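Local atomic coordinates of calcium-dependent protein kinase, putative (Plasmodium falciparum, PDB entry 3MSE), a protein that probably phosphorylates serine and threonine residues of other proteins in response to calcium, which its C-terminal EF-hand domain, the part described here, binds. Residues Tyr124-Lys127 and Ser128-Val131; Leu139-Asn142 and Asp143-Phe147; Ser168-Glu171 and Phe172-Met176. One frame throughout, in Å; residues are numbered along the deposited sequence.

Interaction 1: Tyr124-Lys127 and Ser128-Val131; sequences YISK and SDIV. With CA (calcium ion), chain B.
Tyr124 and Asp129 meet across a backbone that runs as loop through Tyr124-Ser126, Ser126 being the N-cap, and then enters helix 127-133, where Ile130 N bonds weakly to Ser126 O and Val131 N to Lys127 O at 2.9 Å. Around this bend both sides supply oxygen to one calcium ion: Tyr124 offers its main-chain O, 2.4 Å from the metal, and Asp129 its OD2, at 2.5 Å. Asp129 OD2 also receives an almost straight hydrogen bond from Ser126 N, 3.1 Å long, which reaches it on the anti side, 31° out of the carboxylate plane. One carboxylate oxygen thus ties loop to helix while binding the metal, and the two bonds help to fix its rotation. The other oxygen, Asp129 OD1, accepts from a calcium-bound water at 2.9 Å, and a second such water pairs with Ser126 OG at 2.9 Å. Ser126 OG also makes a weak hydrogen bond with Ser128 OG. Away from the metal, Ile125 CG2 rests on Ile130 CD1 at 3.7 Å; Ile125 CG1 stands beside the backbone N (chi1 -72°), which puts the CG2 branch anti to that N and facing Ile130. The end of Lys127 leaves the contact for Asn141. Asp118 and Asp122 bring further oxygens to the ion, and the whole is the C-terminal half of an EF-hand loop, in which the last ligand comes from the first turn of the exiting helix.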
loop_
_atom_site.group_PDB
_atom_site.type_symbol
_atom_site.label_atom_id
_atom_site.label_comp_id
_atom_site.label_asym_id
_atom_site.label_seq_id
_atom_site.Cartn_x
_atom_site.Cartn_y
_atom_site.Cartn_z
ATOM N N TYR A 124 0.217 -22.197 9.538
ATOM C CA TYR A 124 0.224 -21.902 10.969
ATOM C C TYR A 124 1.546 -21.286 11.407
ATOM O O TYR A 124 2.617 -21.726 10.969
ATOM C CB TYR A 124 -0.064 -23.170 11.780
ATOM C CG TYR A 124 -1.518 -23.613 11.715
ATOM C CD1 TYR A 124 -2.437 -23.198 12.681
ATOM C CD2 TYR A 124 -1.972 -24.442 10.682
ATOM C CE1 TYR A 124 -3.777 -23.593 12.622
ATOM C CE2 TYR A 124 -3.314 -24.842 10.611
ATOM C CZ TYR A 124 -4.209 -24.415 11.584
ATOM O OH TYR A 124 -5.533 -24.807 11.521
ATOM N N ILE A 125 1.476 -20.269 12.271
ATOM C CA ILE A 125 2.686 -19.724 12.891
ATOM C C ILE A 125 2.989 -20.470 14.189
ATOM O O ILE A 125 2.288 -20.308 15.183
ATOM C CB ILE A 125 2.620 -18.180 13.119
ATOM C CG1 ILE A 125 2.743 -17.435 11.784
ATOM C CG2 ILE A 125 3.730 -17.723 14.080
ATOM C CD1 ILE A 125 2.570 -15.917 11.893
ATOM N N SER A 126 4.039 -21.289 14.159
ATOM C CA SER A 126 4.463 -22.062 15.325
ATOM C C SER A 126 5.429 -21.271 16.185
ATOM O O SER A 126 5.889 -20.184 15.812
ATOM C CB SER A 126 5.120 -23.384 14.897
ATOM O OG SER A 126 6.239 -23.166 14.042
ATOM N N LYS A 127 5.727 -21.827 17.349
ATOM C CA LYS A 127 6.738 -21.288 18.229
ATOM C C LYS A 127 8.090 -21.182 17.497
ATOM O O LYS A 127 8.791 -20.161 17.604
ATOM C CB LYS A 127 6.846 -22.178 19.467
ATOM C CG LYS A 127 7.353 -21.482 20.712
ATOM C CD LYS A 127 8.852 -21.690 20.897
ATOM C CE LYS A 127 9.369 -20.985 22.139
ATOM N NZ LYS A 127 8.830 -21.575 23.397
ATOM N N SER A 128 8.434 -22.215 16.730
ATOM C CA SER A 128 9.704 -22.226 16.010
ATOM C C SER A 128 9.750 -21.182 14.880
ATOM O O SER A 128 10.820 -20.674 14.542
ATOM C CB SER A 128 10.053 -23.638 15.499
ATOM O OG SER A 128 9.438 -23.914 14.252
ATOM N N ASP A 129 8.600 -20.855 14.303
ATOM C CA ASP A 129 8.544 -19.781 13.313
ATOM C C ASP A 129 8.905 -18.409 13.916
ATOM O O ASP A 129 9.526 -17.566 13.244
ATOM C CB ASP A 129 7.168 -19.725 12.668
ATOM C CG ASP A 129 6.926 -20.875 11.704
ATOM O OD1 ASP A 129 7.889 -21.345 11.053
ATOM O OD2 ASP A 129 5.768 -21.297 11.584
ATOM N N ILE A 130 8.531 -18.211 15.180
ATOM C CA ILE A 130 8.849 -16.975 15.904
ATOM C C ILE A 130 10.294 -16.989 16.379
ATOM O O ILE A 130 10.985 -15.968 16.317
ATOM C CB ILE A 130 7.882 -16.731 17.110
ATOM C CG1 ILE A 130 6.430 -16.578 16.628
ATOM C CG2 ILE A 130 8.330 -15.501 17.931
ATOM C CD1 ILE A 130 6.167 -15.384 15.704
ATOM N N VAL A 131 10.766 -18.149 16.843
ATOM C CA VAL A 131 12.187 -18.306 17.173
ATOM C C VAL A 131 13.029 -17.906 15.955
ATOM O O VAL A 131 14.036 -17.192 16.069
ATOM C CB VAL A 131 12.511 -19.753 17.641
ATOM C CG1 VAL A 131 14.037 -19.964 17.830
ATOM C CG2 VAL A 131 11.761 -20.094 18.934
HETATM CA CA CA B . 4.525 -22.822 10.042
HETATM O O HOH W 1 4.922 -24.002 11.594
HETATM O O HOH W 2 6.632 -23.068 9.132
#

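Interaction 2: Leu139-Asn142 and Asp143-Phe147; sequences LDNN and DIDNF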
loop_
_atom_site.group_PDB
_atom_site.type_symbol
_atom_site.label_atom_id
_atom_site.label_comp_id
_atom_site.label_asym_id
_atom_site.label_seq_id
_atom_site.Cartn_x
_atom_site.Cartn_y
_atom_site.Cartn_z
ATOM N N LEU A 139 16.353 -10.984 21.763
ATOM C CA LEU A 139 15.181 -11.606 22.410
ATOM C C LEU A 139 15.326 -13.108 22.673
ATOM O O LEU A 139 16.035 -13.808 21.944
ATOM C CB LEU A 139 13.915 -11.389 21.569
ATOM C CG LEU A 139 13.608 -10.013 20.981
ATOM C CD1 LEU A 139 12.455 -10.148 19.999
ATOM C CD2 LEU A 139 13.274 -9.008 22.076
ATOM N N ASP A 140 14.612 -13.595 23.691
ATOM C CA ASP A 140 14.731 -14.977 24.165
ATOM C C ASP A 140 13.367 -15.667 24.273
ATOM O O ASP A 140 12.367 -15.168 23.747
ATOM C CB ASP A 140 15.465 -15.013 25.521
ATOM C CG ASP A 140 14.756 -14.181 26.618
ATOM O OD1 ASP A 140 13.502 -14.076 26.642
ATOM O OD2 ASP A 140 15.479 -13.636 27.478
ATOM N N ASN A 141 13.324 -16.800 24.974
ATOM C CA ASN A 141 12.097 -17.600 25.077
ATOM C C ASN A 141 10.960 -16.988 25.915
ATOM O O ASN A 141 9.778 -17.268 25.657
ATOM C CB ASN A 141 12.412 -19.011 25.578
ATOM C CG ASN A 141 11.690 -20.069 24.777
ATOM O OD1 ASN A 141 10.729 -20.683 25.250
ATOM N ND2 ASN A 141 12.133 -20.268 23.532
ATOM N N ASN A 142 11.322 -16.173 26.912
ATOM C CA ASN A 142 10.348 -15.434 27.727
ATOM C C ASN A 142 9.496 -14.492 26.868
ATOM O O ASN A 142 8.264 -14.504 26.933
ATOM C CB ASN A 142 11.074 -14.638 28.819
ATOM C CG ASN A 142 10.114 -14.005 29.828
ATOM O OD1 ASN A 142 9.167 -14.649 30.299
ATOM N ND2 ASN A 142 10.366 -12.735 30.171
ATOM N N ASP A 143 10.173 -13.704 26.041
ATOM C CA ASP A 143 9.522 -12.783 25.123
ATOM C C ASP A 143 8.548 -13.510 24.188
ATOM O O ASP A 143 7.419 -13.057 23.977
ATOM C CB ASP A 143 10.585 -12.023 24.322
ATOM C CG ASP A 143 11.605 -11.310 25.218
ATOM O OD1 ASP A 143 11.180 -10.471 26.050
ATOM O OD2 ASP A 143 12.829 -11.577 25.088
ATOM N N ILE A 144 8.982 -14.649 23.648
ATOM C CA ILE A 144 8.180 -15.395 22.681
ATOM C C ILE A 144 6.883 -15.899 23.307
ATOM O O ILE A 144 5.814 -15.770 22.708
ATOM C CB ILE A 144 8.978 -16.565 22.029
ATOM C CG1 ILE A 144 10.173 -16.013 21.240
ATOM C CG2 ILE A 144 8.076 -17.393 21.120
ATOM C CD1 ILE A 144 11.233 -17.033 20.909
ATOM N N ASP A 145 6.988 -16.473 24.505
ATOM C CA ASP A 145 5.820 -17.002 25.228
ATOM C C ASP A 145 4.778 -15.927 25.493
ATOM O O ASP A 145 3.597 -16.167 25.284
ATOM C CB ASP A 145 6.233 -17.670 26.544
ATOM C CG ASP A 145 6.736 -19.086 26.348
ATOM O OD1 ASP A 145 6.218 -19.786 25.453
ATOM O OD2 ASP A 145 7.656 -19.492 27.088
ATOM N N ASN A 146 5.229 -14.756 25.949
ATOM C CA ASN A 146 4.375 -13.569 26.091
ATOM C C ASN A 146 3.582 -13.268 24.825
ATOM O O ASN A 146 2.372 -13.021 24.885
ATOM C CB ASN A 146 5.207 -12.338 26.461
ATOM C CG ASN A 146 5.835 -12.444 27.840
ATOM O OD1 ASN A 146 5.487 -13.331 28.633
ATOM N ND2 ASN A 146 6.764 -11.528 28.143
ATOM N N PHE A 147 4.262 -13.302 23.680
ATOM C CA PHE A 147 3.617 -13.003 22.409
ATOM C C PHE A 147 2.484 -13.987 22.088
ATOM O O PHE A 147 1.416 -13.574 21.617
ATOM C CB PHE A 147 4.644 -12.928 21.276
ATOM C CG PHE A 147 4.037 -12.900 19.902
ATOM C CD1 PHE A 147 4.022 -14.048 19.115
ATOM C CD2 PHE A 147 3.472 -11.732 19.398
ATOM C CE1 PHE A 147 3.459 -14.033 17.846
ATOM C CE2 PHE A 147 2.904 -11.706 18.131
ATOM C CZ PHE A 147 2.899 -12.865 17.349
#
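A capping box opens helix 141-152, with Asp140 as N-cap and Asp143 three residues on. Asp143 OD2 takes the hydrogen of Asp140 N at 3.0 Å in a nearly straight bond, using the anti lone pair that faces away from its other oxygen. In return Asp140 OD1 accepts from the first turn, weakly in both cases: from Asp143 N at 3.4 Å and from Asn142 N at 3.0 Å. Asp140 can do this because its CG sits between its own backbone N and carbonyl carbon (chi1 59°), which folds the carboxylate back over the helix end. The exchange leaves Asp140 OD1 and Asp143 OD2 only 3.0 Å apart, with the carboxylate planes 8° from parallel; two like charges so close would probably repel, and the amide hydrogens at the helix start probably offset part of that cost. Leu139 CB lies 3.7 Å from Asp143 OD2, so an apolar side chain borders the box. Further on, Asp145 N bonds to Asn141 O at 3.1 Å and Asn146 N to Asn142 O, continuing the helix. Leu139 packs on helix 18-48 through Asn18 and Ile22, whereas Ile144 turns to Ile130 and Val131 of helix 127-133.

Interaction 3: Ser168-Glu171 and Phe172-Met176; sequences SFQE and FKDYM
Phe169 and Phe172 touch within the first turn of helix 169-177, a helix that starts with a capping box made by Ser168 and Glu171. The box is the polar part of the arrangement. Glu171 N donates to Ser168 OG in a nearly straight bond of 3.1 Å, while Ser168 N returns a bond of the same length to Glu171 OE2, which it meets on the anti side, 35° out of the carboxylate plane. Glu171 CG lies beside its own backbone N (chi1 -57°), which directs the side chain toward the N-cap, and the extended run beyond CG supplies the reach that brings the carboxylate to the amide before the helix.

Main-chain bonds take over from there. Phe172 N reaches Ser168 O at 2.9 Å, Lys173 N reaches Phe169 O at 2.7 Å, and the series goes on with Asp174 N bonding to Gln170 O and Tyr175 N to Glu171 O.

Apolar contacts form along one flank. Phe169 CD2 stands 4.1 Å from Phe172 CD1, the two side chains meeting at a slant. Phe172 continues inward, where its ring meets Phe114 of helix 109-117 edge-to-face and also packs on Ile23 of helix 18-48, so the start of this helix is joined to both helices 109-117 and 18-48. Both rings touch Leu110 of helix 109-117, and Phe169 has a cation-pi contact with Lys111 of that helix.

Lys173 adds the contacts of its long chain. Its CB lies over one face of the Phe169 ring, offset toward the rim, and the chain then bends at chi2, chi3 and chi4. Alongside it runs Gln170, pointing the same way, and Lys173 CE lies 3.7 Å from Gln170 OE1 and 3.8 Å from Phe169 CE1.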
loop_
_atom_site.group_PDB
_atom_site.type_symbol
_atom_site.label_atom_id
_atom_site.label_comp_id
_atom_site.label_asym_id
_atom_site.label_seq_id
_atom_site.Cartn_x
_atom_site.Cartn_y
_atom_site.Cartn_z
ATOM N N SER A 168 -3.210 -19.301 13.521
ATOM C CA SER A 168 -3.792 -19.248 12.180
ATOM C C SER A 168 -3.705 -17.819 11.660
ATOM O O SER A 168 -3.432 -16.898 12.428
ATOM C CB SER A 168 -5.262 -19.672 12.225
ATOM O OG SER A 168 -6.065 -18.637 12.779
ATOM N N PHE A 169 -3.966 -17.624 10.367
ATOM C CA PHE A 169 -3.956 -16.283 9.817
ATOM C C PHE A 169 -4.997 -15.403 10.486
ATOM O O PHE A 169 -4.757 -14.215 10.699
ATOM C CB PHE A 169 -4.144 -16.250 8.299
ATOM C CG PHE A 169 -4.272 -14.852 7.760
ATOM C CD1 PHE A 169 -5.473 -14.408 7.216
ATOM C CD2 PHE A 169 -3.212 -13.951 7.875
ATOM C CE1 PHE A 169 -5.608 -13.106 6.752
ATOM C CE2 PHE A 169 -3.336 -12.644 7.423
ATOM C CZ PHE A 169 -4.537 -12.219 6.853
ATOM N N GLN A 170 -6.147 -15.992 10.807
ATOM C CA GLN A 170 -7.256 -15.254 11.405
ATOM C C GLN A 170 -6.900 -14.750 12.804
ATOM O O GLN A 170 -7.160 -13.595 13.127
ATOM C CB GLN A 170 -8.542 -16.103 11.422
ATOM C CG GLN A 170 -9.838 -15.284 11.474
ATOM C CD GLN A 170 -10.014 -14.371 10.264
ATOM O OE1 GLN A 170 -10.307 -13.186 10.411
ATOM N NE2 GLN A 170 -9.820 -14.914 9.062
ATOM N N GLU A 171 -6.298 -15.618 13.613
ATOM C CA GLU A 171 -5.836 -15.250 14.959
ATOM C C GLU A 171 -4.680 -14.246 14.904
ATOM O O GLU A 171 -4.572 -13.364 15.759
ATOM C CB GLU A 171 -5.384 -16.482 15.728
ATOM C CG GLU A 171 -6.433 -17.572 15.865
ATOM C CD GLU A 171 -5.860 -18.844 16.468
ATOM O OE1 GLU A 171 -6.586 -19.535 17.218
ATOM O OE2 GLU A 171 -4.676 -19.151 16.200
ATOM N N PHE A 172 -3.827 -14.399 13.890
ATOM C CA PHE A 172 -2.733 -13.470 13.635
ATOM C C PHE A 172 -3.313 -12.101 13.302
ATOM O O PHE A 172 -2.955 -11.098 13.923
ATOM C CB PHE A 172 -1.867 -13.978 12.478
ATOM C CG PHE A 172 -0.829 -12.999 12.016
ATOM C CD1 PHE A 172 -1.017 -12.270 10.853
ATOM C CD2 PHE A 172 0.348 -12.807 12.749
ATOM C CE1 PHE A 172 -0.048 -11.359 10.413
ATOM C CE2 PHE A 172 1.324 -11.902 12.323
ATOM C CZ PHE A 172 1.128 -11.176 11.158
ATOM N N LYS A 173 -4.225 -12.085 12.331
ATOM C CA LYS A 173 -4.882 -10.870 11.866
ATOM C C LYS A 173 -5.632 -10.180 12.994
ATOM O O LYS A 173 -5.553 -8.964 13.148
ATOM C CB LYS A 173 -5.850 -11.193 10.723
ATOM C CG LYS A 173 -6.485 -9.968 10.068
ATOM C CD LYS A 173 -7.957 -10.200 9.773
ATOM C CE LYS A 173 -8.203 -10.826 8.403
ATOM N NZ LYS A 173 -8.626 -9.807 7.387
ATOM N N ASP A 174 -6.361 -10.968 13.777
ATOM C CA ASP A 174 -7.145 -10.438 14.887
ATOM C C ASP A 174 -6.246 -9.803 15.936
ATOM O O ASP A 174 -6.570 -8.733 16.452
ATOM C CB ASP A 174 -8.011 -11.529 15.528
ATOM C CG ASP A 174 -9.202 -11.939 14.652
ATOM O OD1 ASP A 174 -9.512 -11.247 13.655
ATOM O OD2 ASP A 174 -9.826 -12.977 14.968
ATOM N N TYR A 175 -5.117 -10.444 16.251
ATOM C CA TYR A 175 -4.195 -9.829 17.212
ATOM C C TYR A 175 -3.621 -8.509 16.695
ATOM O O TYR A 175 -3.657 -7.499 17.397
ATOM C CB TYR A 175 -3.068 -10.764 17.668
ATOM C CG TYR A 175 -2.077 -10.034 18.554
ATOM C CD1 TYR A 175 -2.375 -9.762 19.888
ATOM C CD2 TYR A 175 -0.856 -9.575 18.042
ATOM C CE1 TYR A 175 -1.474 -9.067 20.703
ATOM C CE2 TYR A 175 0.052 -8.882 18.840
ATOM C CZ TYR A 175 -0.262 -8.634 20.170
ATOM O OH TYR A 175 0.635 -7.946 20.961
ATOM N N MET A 176 -3.094 -8.519 15.471
ATOM C CA MET A 176 -2.431 -7.326 14.946
ATOM C C MET A 176 -3.401 -6.149 14.885
ATOM O O MET A 176 -3.056 -5.037 15.295
ATOM C CB MET A 176 -1.794 -7.591 13.580
ATOM C CG MET A 176 -0.613 -8.571 13.613
ATOM S SD MET A 176 0.770 -8.054 14.671
ATOM C CE MET A 176 1.251 -6.530 13.868
#

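The three contacts are helix starts around one calcium-binding EF-hand loop and the two helices that follow it. In each, an acidic side chain three places after the N-cap accepts from the backbone N of the N-cap residue; in interactions 2 and 3 this makes a capping box, in interaction 1 the carboxylate also binds calcium. Interactions 1 and 2, with centres about 11 Å apart, join through Lys127 NZ and Asn141 OD1, a probable hydrogen bond of 2.8 Å, and through Ile130 CG2 packed on Ile144 CG2 at 3.7 Å. Interaction 3 meets the loop where Ile125 CD1 touches Phe172 CD2 at 3.9 Å. Phe147 CE2 and Tyr175 CE2, 4.1 Å apart, connect interactions 2 and 3.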